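Local coordinates for extracellular ligand-binding receptor (Desulfohalobium retbaense DSM 5692, PDB 5ERE), which probably serves as an extracellular receptor of the leucine-binding protein family, holding 2-oxo-4-methylpentanoic acid in its periplasmic-binding-protein-like part and carrying a sensor domain, at residues A83-A96 against E101-Q113. Numbering follows the deposited sequence.
With COI (2-oxo-4-methylpentanoic acid), chain B; EDO (1,2-ethanediol), chain G.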
loop_
_atom_site.group_PDB
_atom_site.type_symbol
_atom_site.label_atom_id
_atom_site.label_comp_id
_atom_site.label_asym_id
_atom_site.label_seq_id
_atom_site.Cartn_x
_atom_site.Cartn_y
_atom_site.Cartn_z
ATOM N N ALA A 83 22.542 19.501 -5.162
ATOM C CA ALA A 83 21.952 20.011 -6.392
ATOM C C ALA A 83 22.695 21.262 -6.857
ATOM O O ALA A 83 23.118 21.324 -7.999
ATOM C CB ALA A 83 20.482 20.307 -6.200
ATOM N N GLU A 84 22.868 22.227 -5.953
ATOM C CA GLU A 84 23.563 23.489 -6.235
ATOM C C GLU A 84 25.005 23.276 -6.701
ATOM O O GLU A 84 25.488 24.002 -7.565
ATOM C CB GLU A 84 23.532 24.390 -4.981
ATOM C CG GLU A 84 24.643 25.440 -4.840
ATOM C CD GLU A 84 24.576 26.546 -5.881
ATOM O OE1 GLU A 84 23.666 26.522 -6.737
ATOM O OE2 GLU A 84 25.437 27.451 -5.838
ATOM N N LYS A 85 25.692 22.290 -6.134
ATOM C CA LYS A 85 27.077 22.024 -6.521
ATOM C C LYS A 85 27.165 21.032 -7.672
ATOM O O LYS A 85 28.258 20.648 -8.088
ATOM C CB LYS A 85 27.871 21.505 -5.324
ATOM C CG LYS A 85 27.910 22.483 -4.163
ATOM C CD LYS A 85 28.897 22.057 -3.086
ATOM C CE LYS A 85 28.961 23.092 -1.960
ATOM N NZ LYS A 85 29.630 24.351 -2.392
ATOM N N ASP A 86 26.001 20.629 -8.170
ATOM C CA ASP A 86 25.876 19.645 -9.243
ATOM C C ASP A 86 26.672 18.361 -8.979
ATOM O O ASP A 86 27.510 17.937 -9.784
ATOM C CB ASP A 86 26.292 20.278 -10.571
ATOM C CG ASP A 86 25.520 19.708 -11.751
ATOM O OD1 ASP A 86 24.315 19.368 -11.586
ATOM O OD2 ASP A 86 26.122 19.601 -12.843
ATOM N N ILE A 87 26.386 17.758 -7.828
ATOM C CA ILE A 87 26.922 16.461 -7.439
ATOM C C ILE A 87 25.794 15.441 -7.350
ATOM O O ILE A 87 24.768 15.687 -6.707
ATOM C CB ILE A 87 27.624 16.504 -6.073
ATOM C CG1 ILE A 87 28.643 17.642 -6.007
ATOM C CG2 ILE A 87 28.287 15.160 -5.781
ATOM C CD1 ILE A 87 29.836 17.462 -6.927
ATOM N N PHE A 88 25.983 14.290 -7.979
ATOM C CA PHE A 88 24.963 13.285 -7.951
ATOM C C PHE A 88 24.761 12.783 -6.488
ATOM O O PHE A 88 25.714 12.638 -5.700
ATOM C CB PHE A 88 25.305 12.134 -8.892
ATOM C CG PHE A 88 24.296 11.035 -8.875
ATOM C CD1 PHE A 88 23.003 11.260 -9.314
ATOM C CD2 PHE A 88 24.626 9.787 -8.386
ATOM C CE1 PHE A 88 22.057 10.249 -9.271
ATOM C CE2 PHE A 88 23.682 8.766 -8.335
ATOM C CZ PHE A 88 22.406 8.999 -8.788
ATOM N N HIS A 89 23.507 12.599 -6.138
ATOM C CA HIS A 89 23.135 12.329 -4.756
ATOM C C HIS A 89 22.217 11.133 -4.680
ATOM O O HIS A 89 21.231 11.047 -5.407
ATOM C CB HIS A 89 22.464 13.566 -4.123
ATOM C CG HIS A 89 22.089 13.365 -2.684
ATOM N ND1 HIS A 89 20.891 13.817 -2.162
ATOM C CD2 HIS A 89 22.741 12.759 -1.660
ATOM C CE1 HIS A 89 20.815 13.482 -0.882
ATOM N NE2 HIS A 89 21.926 12.851 -0.550
ATOM N N VAL A 90 22.552 10.204 -3.790
ATOM C CA VAL A 90 21.699 9.064 -3.519
ATOM C C VAL A 90 21.315 9.070 -2.021
ATOM O O VAL A 90 22.159 9.268 -1.169
ATOM C CB VAL A 90 22.365 7.720 -3.855
ATOM C CG1 VAL A 90 21.398 6.602 -3.592
ATOM C CG2 VAL A 90 22.801 7.716 -5.335
ATOM N N ALA A 91 20.038 8.889 -1.732
ATOM C CA ALA A 91 19.563 8.781 -0.338
ATOM C C ALA A 91 19.190 7.341 -0.047
ATOM O O ALA A 91 18.381 6.733 -0.766
ATOM C CB ALA A 91 18.403 9.675 -0.116
ATOM N N ILE A 92 19.784 6.811 1.014
ATOM C CA ILE A 92 19.449 5.490 1.515
ATOM C C ILE A 92 18.973 5.674 2.980
ATOM O O ILE A 92 19.222 6.727 3.595
ATOM C CB ILE A 92 20.650 4.552 1.405
ATOM C CG1 ILE A 92 21.847 5.069 2.208
ATOM C CG2 ILE A 92 21.064 4.412 -0.110
ATOM C CD1 ILE A 92 22.945 4.006 2.428
ATOM N N GLY A 93 18.287 4.674 3.522
ATOM C CA GLY A 93 17.709 4.802 4.868
ATOM C C GLY A 93 17.031 6.158 5.054
ATOM O O GLY A 93 17.265 6.882 6.041
ATOM N N SER A 94 16.194 6.524 4.096
ATOM C CA SER A 94 15.659 7.885 4.039
ATOM C C SER A 94 14.174 7.943 3.684
ATOM O O SER A 94 13.819 8.546 2.670
ATOM C CB SER A 94 16.429 8.721 3.006
ATOM O OG SER A 94 17.779 8.964 3.365
ATOM N N ALA A 95 13.287 7.358 4.495
ATOM C CA ALA A 95 11.844 7.439 4.157
ATOM C C ALA A 95 11.210 8.866 4.169
ATOM O O ALA A 95 10.180 9.083 3.533
ATOM C CB ALA A 95 11.058 6.572 5.067
ATOM N N ALA A 96 11.766 9.817 4.911
ATOM C CA ALA A 96 11.131 11.158 4.993
ATOM C C ALA A 96 11.964 12.195 4.240
ATOM O O ALA A 96 12.146 13.314 4.685
ATOM C CB ALA A 96 10.904 11.600 6.471
ATOM N N GLU A 101 14.271 20.113 -5.522
ATOM C CA GLU A 101 14.983 20.265 -6.772
ATOM C C GLU A 101 14.652 19.096 -7.673
ATOM O O GLU A 101 15.167 17.999 -7.493
ATOM C CB GLU A 101 16.482 20.356 -6.513
ATOM C CG GLU A 101 16.832 21.423 -5.508
ATOM C CD GLU A 101 16.156 22.724 -5.842
ATOM O OE1 GLU A 101 16.363 23.213 -6.970
ATOM O OE2 GLU A 101 15.393 23.230 -4.995
ATOM N N PRO A 102 13.762 19.312 -8.636
ATOM C CA PRO A 102 13.402 18.148 -9.433
ATOM C C PRO A 102 14.603 17.641 -10.259
ATOM O O PRO A 102 15.464 18.407 -10.677
ATOM C CB PRO A 102 12.259 18.672 -10.315
ATOM C CG PRO A 102 11.777 19.906 -9.650
ATOM C CD PRO A 102 12.952 20.494 -8.980
ATOM N N GLY A 103 14.683 16.327 -10.419
ATOM C CA GLY A 103 15.791 15.720 -11.131
ATOM C C GLY A 103 17.049 15.571 -10.302
ATOM O O GLY A 103 18.128 15.354 -10.840
ATOM N N HIS A 104 16.926 15.679 -8.985
ATOM C CA HIS A 104 18.093 15.575 -8.115
ATOM C C HIS A 104 17.738 14.661 -6.989
ATOM O O HIS A 104 16.590 14.682 -6.481
ATOM C CB HIS A 104 18.560 16.939 -7.589
ATOM C CG HIS A 104 19.112 17.838 -8.663
ATOM N ND1 HIS A 104 20.461 17.939 -8.928
ATOM C CD2 HIS A 104 18.491 18.653 -9.546
ATOM C CE1 HIS A 104 20.648 18.782 -9.930
ATOM N NE2 HIS A 104 19.470 19.232 -10.320
ATOM N N THR A 105 18.734 13.851 -6.639
ATOM C CA THR A 105 18.642 12.845 -5.596
ATOM C C THR A 105 17.818 11.647 -6.020
ATOM O O THR A 105 16.616 11.727 -6.229
ATOM C CB THR A 105 18.036 13.392 -4.271
ATOM O OG1 THR A 105 18.836 14.479 -3.794
ATOM C CG2 THR A 105 18.024 12.273 -3.222
ATOM N N ILE A 106 18.488 10.515 -6.117
ATOM C CA ILE A 106 17.804 9.274 -6.290
ATOM C C ILE A 106 17.609 8.709 -4.889
ATOM O O ILE A 106 18.496 8.810 -4.072
ATOM C CB ILE A 106 18.621 8.301 -7.161
ATOM C CG1 ILE A 106 18.617 8.767 -8.626
ATOM C CG2 ILE A 106 18.111 6.846 -7.026
ATOM C CD1 ILE A 106 17.286 8.586 -9.354
ATOM N N ARG A 107 16.458 8.115 -4.644
ATOM C CA ARG A 107 16.170 7.544 -3.331
ATOM C C ARG A 107 15.784 6.065 -3.397
ATOM O O ARG A 107 14.830 5.690 -4.077
ATOM C CB ARG A 107 15.056 8.318 -2.657
ATOM C CG ARG A 107 14.594 7.587 -1.415
ATOM C CD ARG A 107 13.721 8.438 -0.546
ATOM N NE ARG A 107 12.455 8.812 -1.161
ATOM C CZ ARG A 107 11.377 9.174 -0.476
ATOM N NH1 ARG A 107 11.402 9.170 0.866
ATOM N NH2 ARG A 107 10.263 9.513 -1.128
ATOM N N LEU A 108 16.499 5.241 -2.644
ATOM C CA LEU A 108 16.233 3.815 -2.611
ATOM C C LEU A 108 15.221 3.407 -1.537
ATOM O O LEU A 108 14.759 2.278 -1.542
ATOM C CB LEU A 108 17.534 3.043 -2.376
ATOM C CG LEU A 108 18.276 2.617 -3.643
ATOM C CD1 LEU A 108 18.987 3.771 -4.171
ATOM C CD2 LEU A 108 19.286 1.481 -3.325
ATOM N N THR A 109 14.856 4.332 -0.655
ATOM C CA THR A 109 13.944 4.017 0.469
ATOM C C THR A 109 12.515 4.394 0.111
ATOM O O THR A 109 12.254 5.520 -0.318
ATOM C CB THR A 109 14.371 4.775 1.743
ATOM O OG1 THR A 109 15.787 4.649 1.935
ATOM C CG2 THR A 109 13.592 4.338 2.992
ATOM N N VAL A 110 11.593 3.461 0.289
ATOM C CA VAL A 110 10.179 3.744 0.139
ATOM C C VAL A 110 9.754 4.795 1.167
ATOM O O VAL A 110 10.134 4.736 2.336
ATOM C CB VAL A 110 9.318 2.474 0.275
ATOM C CG1 VAL A 110 7.833 2.813 0.422
ATOM C CG2 VAL A 110 9.494 1.573 -0.953
ATOM N N GLY A 111 8.952 5.747 0.704
ATOM C CA GLY A 111 8.543 6.871 1.524
ATOM C C GLY A 111 7.556 6.626 2.666
ATOM O O GLY A 111 6.806 5.652 2.673
ATOM N N VAL A 112 7.534 7.551 3.621
ATOM C CA VAL A 112 6.560 7.501 4.743
ATOM C C VAL A 112 5.116 7.361 4.252
ATOM O O VAL A 112 4.367 6.527 4.749
ATOM C CB VAL A 112 6.663 8.767 5.647
ATOM C CG1 VAL A 112 5.636 8.718 6.795
ATOM C CG2 VAL A 112 8.037 8.859 6.222
ATOM N N GLN A 113 4.756 8.103 3.216
ATOM C CA GLN A 113 3.380 8.095 2.728
ATOM C C GLN A 113 2.932 6.708 2.320
ATOM O O GLN A 113 1.848 6.251 2.705
ATOM C CB GLN A 113 3.193 9.024 1.527
ATOM C CG GLN A 113 1.703 9.159 1.169
ATOM C CD GLN A 113 1.423 10.161 0.071
ATOM O OE1 GLN A 113 2.105 11.175 -0.050
ATOM N NE2 GLN A 113 0.405 9.884 -0.734
HETATM C C1 COI B . 14.988 6.962 7.837
HETATM O O1 COI B . 15.280 8.174 8.016
HETATM O O2 COI B . 14.084 6.602 7.042
HETATM C C2 COI B . 15.792 5.931 8.553
HETATM O O3 COI B . 15.519 4.751 8.434
HETATM C C3 COI B . 16.947 6.453 9.372
HETATM C C4 COI B . 17.549 5.353 10.172
HETATM C C5 COI B . 18.981 5.744 10.468
HETATM C C6 COI B . 16.680 5.244 11.417
HETATM C C1 EDO G . 7.188 10.835 1.368
HETATM O O1 EDO G . 6.293 10.274 2.338
HETATM C C2 EDO G . 8.313 11.494 2.140
HETATM O O2 EDO G . 9.572 11.173 1.543
HETATM O O HOH W 1 22.278 16.425 -7.068
HETATM O O HOH W 2 21.338 14.047 -7.900
#
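Arg107 reaches from its strand to the loop 93-96, where NH1 donates to Ser94 O at 3.1 Å; NH1 approaches in the carbonyl plane, on a lone pair of Ser94 O, which itself lies in the guanidinium plane. The chain runs extended to CG and CD and then bends (chi3 65°), which turns NH1 back toward that loop; a weak, bent bond from NH1 reaches Ala95 O, while NE forms a salt bridge with Asp303. A leucine here would probably leave Ser94 O without this donor and Asp303 without this countercharge. Thr109 suits its place because OG1 accepts from Ser94 N (2.9 Å) and also bonds Glu258, while its methyl CG2 lies 3.4 Å from Ala95 N. Strands 88-92 and 106-107 pair in parallel at the edge of the five-stranded sheet of a periplasmic-binding-protein lobe, Ala91 N donating to Ile106 O and Leu108 N to Ala91 O. The loop after strand 88-92 forms part of the pocket: Ala95 N donates to O2 of 2-oxo-4-methylpentanoic acid at 2.8 Å, and Ser72 and Arg210 also help to hold the ligand. On the sheet face of Val90 and Ile106, Ile106 CG1 meets the edge of the Phe88 ring at CZ (3.8 Å). His89 swings CG anti to its own N (chi1 -178°), bringing ND1 within 2.7 Å of Thr105 OG1, in the ring plane; OG1 also bonds His79. At the end of helix 72-84, small Ala83 lays CB over one face of the His104 ring, 3.8 Å from its centroid, a CH-pi contact.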